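Local coordinates for protein endo-1,4-beta-xylanase (Uncultured bacterium, PDB 7AX7) that removes acetyl groups from acetylated xylan with the help of a cobalt ion, as the CE4 deacetylase domain of a multidomain xylanase, at residues L8-G13 against A32-I37. Residues are numbered along the deposited sequence; the frame is centred on the assembly and turned at random.
Sequences LTFDDG and ATFFLI. With CO (cobalt (II) ion), chain B.
In the NodB-type fold of this polysaccharide deacetylase, strands 4-11 and 33-36 run parallel as the two arms of a beta-alpha-beta unit whose helix is 16-28, and segment 8-13 carries Asp12 of the cobalt site. Backbone hydrogen bonds zip the pair: Leu8 O takes Thr33 N, Thr33 O takes Phe10 N (2.8 Å), Phe10 O takes Phe35 N, and Phe35 O takes Asp12 N in a longer bond of 3.3 Å. Leu8 O also accepts from a water 2.6 Å away that is hydrogen-bonded to Thr33 OG1. Farther along, Gly13 O receives Ile37 N (3.1 Å). Toward helix 16-28, the rings of Phe10 and Phe34 lie side by side, nearly parallel at 16° but slid until they barely overlap, with CD2 of Phe34 3.5 Å from CB of Phe10. Ala32 CB meets the Phe10 ring in its plane, at the edge carrying CE2. An alanine in place of Phe10 would probably open a gap beside Phe34 and Ala32 CB and leave the Phe34 ring less firmly held on that side. On the other sheet face Phe35 reaches Thr9 CB with CE1, and its CB lies 3.3 Å from Asp11 OD1, the carboxylate and ring planes 78° apart; this oxygen is salt-bridged to Arg100, which also forms a cation-pi contact with Phe35. Ile37, its side chain extended through CG1 (chi2 176°), brings CD1 to 3.6 Å from Asp12 CA, against the backbone of the metal ligand. The cobalt ion, also held by His62 and His66, is bound by Asp12 OD1 at 2.1 Å.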
loop_
_atom_site.group_PDB
_atom_site.type_symbol
_atom_site.label_atom_id
_atom_site.label_comp_id
_atom_site.label_asym_id
_atom_site.label_seq_id
_atom_site.Cartn_x
_atom_site.Cartn_y
_atom_site.Cartn_z
ATOM N N LEU A 8 -2.652 6.726 2.892
ATOM C CA LEU A 8 -1.814 5.862 3.711
ATOM C C LEU A 8 -1.812 4.458 3.124
ATOM O O LEU A 8 -2.874 3.913 2.815
ATOM C CB LEU A 8 -2.325 5.828 5.153
ATOM C CG LEU A 8 -2.026 7.000 6.087
ATOM C CD1 LEU A 8 -2.660 6.745 7.458
ATOM C CD2 LEU A 8 -0.530 7.222 6.230
ATOM N N THR A 9 -0.626 3.869 2.960
ATOM C CA THR A 9 -0.520 2.578 2.292
ATOM C C THR A 9 0.473 1.691 3.036
ATOM O O THR A 9 1.439 2.171 3.637
ATOM C CB THR A 9 -0.102 2.714 0.803
ATOM O OG1 THR A 9 1.263 3.144 0.710
ATOM C CG2 THR A 9 -0.988 3.717 0.080
ATOM N N PHE A 10 0.230 0.383 2.972
ATOM C CA PHE A 10 0.981 -0.593 3.750
ATOM C C PHE A 10 1.440 -1.733 2.851
ATOM O O PHE A 10 0.622 -2.335 2.143
ATOM C CB PHE A 10 0.128 -1.133 4.906
ATOM C CG PHE A 10 -0.219 -0.101 5.944
ATOM C CD1 PHE A 10 0.622 0.122 7.030
ATOM C CD2 PHE A 10 -1.390 0.642 5.840
ATOM C CE1 PHE A 10 0.309 1.063 7.996
ATOM C CE2 PHE A 10 -1.716 1.596 6.808
ATOM C CZ PHE A 10 -0.865 1.805 7.887
ATOM N N ASP A 11 2.738 -2.036 2.902
ATOM C CA ASP A 11 3.374 -3.111 2.147
ATOM C C ASP A 11 3.668 -4.328 3.023
ATOM O O ASP A 11 4.014 -4.193 4.202
ATOM C CB ASP A 11 4.709 -2.650 1.549
ATOM C CG ASP A 11 4.556 -1.872 0.266
ATOM O OD1 ASP A 11 3.407 -1.688 -0.205
ATOM O OD2 ASP A 11 5.608 -1.456 -0.276
ATOM N N ASP A 12 3.545 -5.520 2.414
ATOM C CA ASP A 12 4.176 -6.768 2.846
ATOM C C ASP A 12 3.254 -7.697 3.641
ATOM O O ASP A 12 3.675 -8.792 4.030
ATOM C CB ASP A 12 5.441 -6.488 3.665
ATOM C CG ASP A 12 6.569 -5.870 2.835
ATOM O OD1 ASP A 12 6.398 -5.646 1.614
ATOM O OD2 ASP A 12 7.638 -5.599 3.410
ATOM N N GLY A 13 2.001 -7.305 3.877
ATOM C CA GLY A 13 1.071 -8.185 4.552
ATOM C C GLY A 13 0.340 -9.132 3.609
ATOM O O GLY A 13 0.739 -9.328 2.454
ATOM N N ALA A 32 -7.253 2.678 4.381
ATOM C CA ALA A 32 -5.894 2.610 3.860
ATOM C C ALA A 32 -5.869 1.615 2.711
ATOM O O ALA A 32 -6.869 0.957 2.409
ATOM C CB ALA A 32 -4.889 2.213 4.947
ATOM N N THR A 33 -4.712 1.508 2.066
ATOM C CA THR A 33 -4.493 0.572 0.969
ATOM C C THR A 33 -3.379 -0.385 1.362
ATOM O O THR A 33 -2.324 0.049 1.833
ATOM C CB THR A 33 -4.122 1.319 -0.326
ATOM O OG1 THR A 33 -5.106 2.322 -0.590
ATOM C CG2 THR A 33 -4.028 0.365 -1.528
ATOM N N PHE A 34 -3.611 -1.682 1.170
ATOM C CA PHE A 34 -2.656 -2.725 1.538
ATOM C C PHE A 34 -2.194 -3.431 0.273
ATOM O O PHE A 34 -2.985 -4.120 -0.388
ATOM C CB PHE A 34 -3.277 -3.717 2.523
ATOM C CG PHE A 34 -3.608 -3.108 3.853
ATOM C CD1 PHE A 34 -4.829 -2.469 4.062
ATOM C CD2 PHE A 34 -2.690 -3.153 4.891
ATOM C CE1 PHE A 34 -5.128 -1.893 5.294
ATOM C CE2 PHE A 34 -2.979 -2.589 6.124
ATOM C CZ PHE A 34 -4.197 -1.949 6.328
ATOM N N PHE A 35 -0.913 -3.259 -0.048
ATOM C CA PHE A 35 -0.276 -3.949 -1.159
ATOM C C PHE A 35 0.211 -5.297 -0.645
ATOM O O PHE A 35 1.180 -5.374 0.125
ATOM C CB PHE A 35 0.859 -3.097 -1.726
ATOM C CG PHE A 35 0.383 -1.857 -2.440
ATOM C CD1 PHE A 35 -0.012 -0.738 -1.726
ATOM C CD2 PHE A 35 0.328 -1.817 -3.830
ATOM C CE1 PHE A 35 -0.462 0.415 -2.383
ATOM C CE2 PHE A 35 -0.121 -0.669 -4.502
ATOM C CZ PHE A 35 -0.522 0.448 -3.773
ATOM N N LEU A 36 -0.471 -6.356 -1.055
ATOM C CA LEU A 36 -0.266 -7.659 -0.456
ATOM C C LEU A 36 0.748 -8.470 -1.246
ATOM O O LEU A 36 0.837 -8.379 -2.476
ATOM C CB LEU A 36 -1.582 -8.436 -0.369
ATOM C CG LEU A 36 -2.806 -7.751 0.258
ATOM C CD1 LEU A 36 -3.995 -8.704 0.216
ATOM C CD2 LEU A 36 -2.525 -7.308 1.677
ATOM N N ILE A 37 1.506 -9.276 -0.513
ATOM C CA ILE A 37 2.354 -10.307 -1.093
ATOM C C ILE A 37 1.488 -11.539 -1.332
ATOM O O ILE A 37 0.852 -12.050 -0.405
ATOM C CB ILE A 37 3.538 -10.621 -0.165
ATOM C CG1 ILE A 37 4.383 -9.357 0.038
ATOM C CG2 ILE A 37 4.365 -11.788 -0.718
ATOM C CD1 ILE A 37 5.533 -9.513 1.023
HETATM CO CO CO B . 7.845 -4.880 0.233
HETATM O O HOH W 1 -4.597 4.523 0.906
#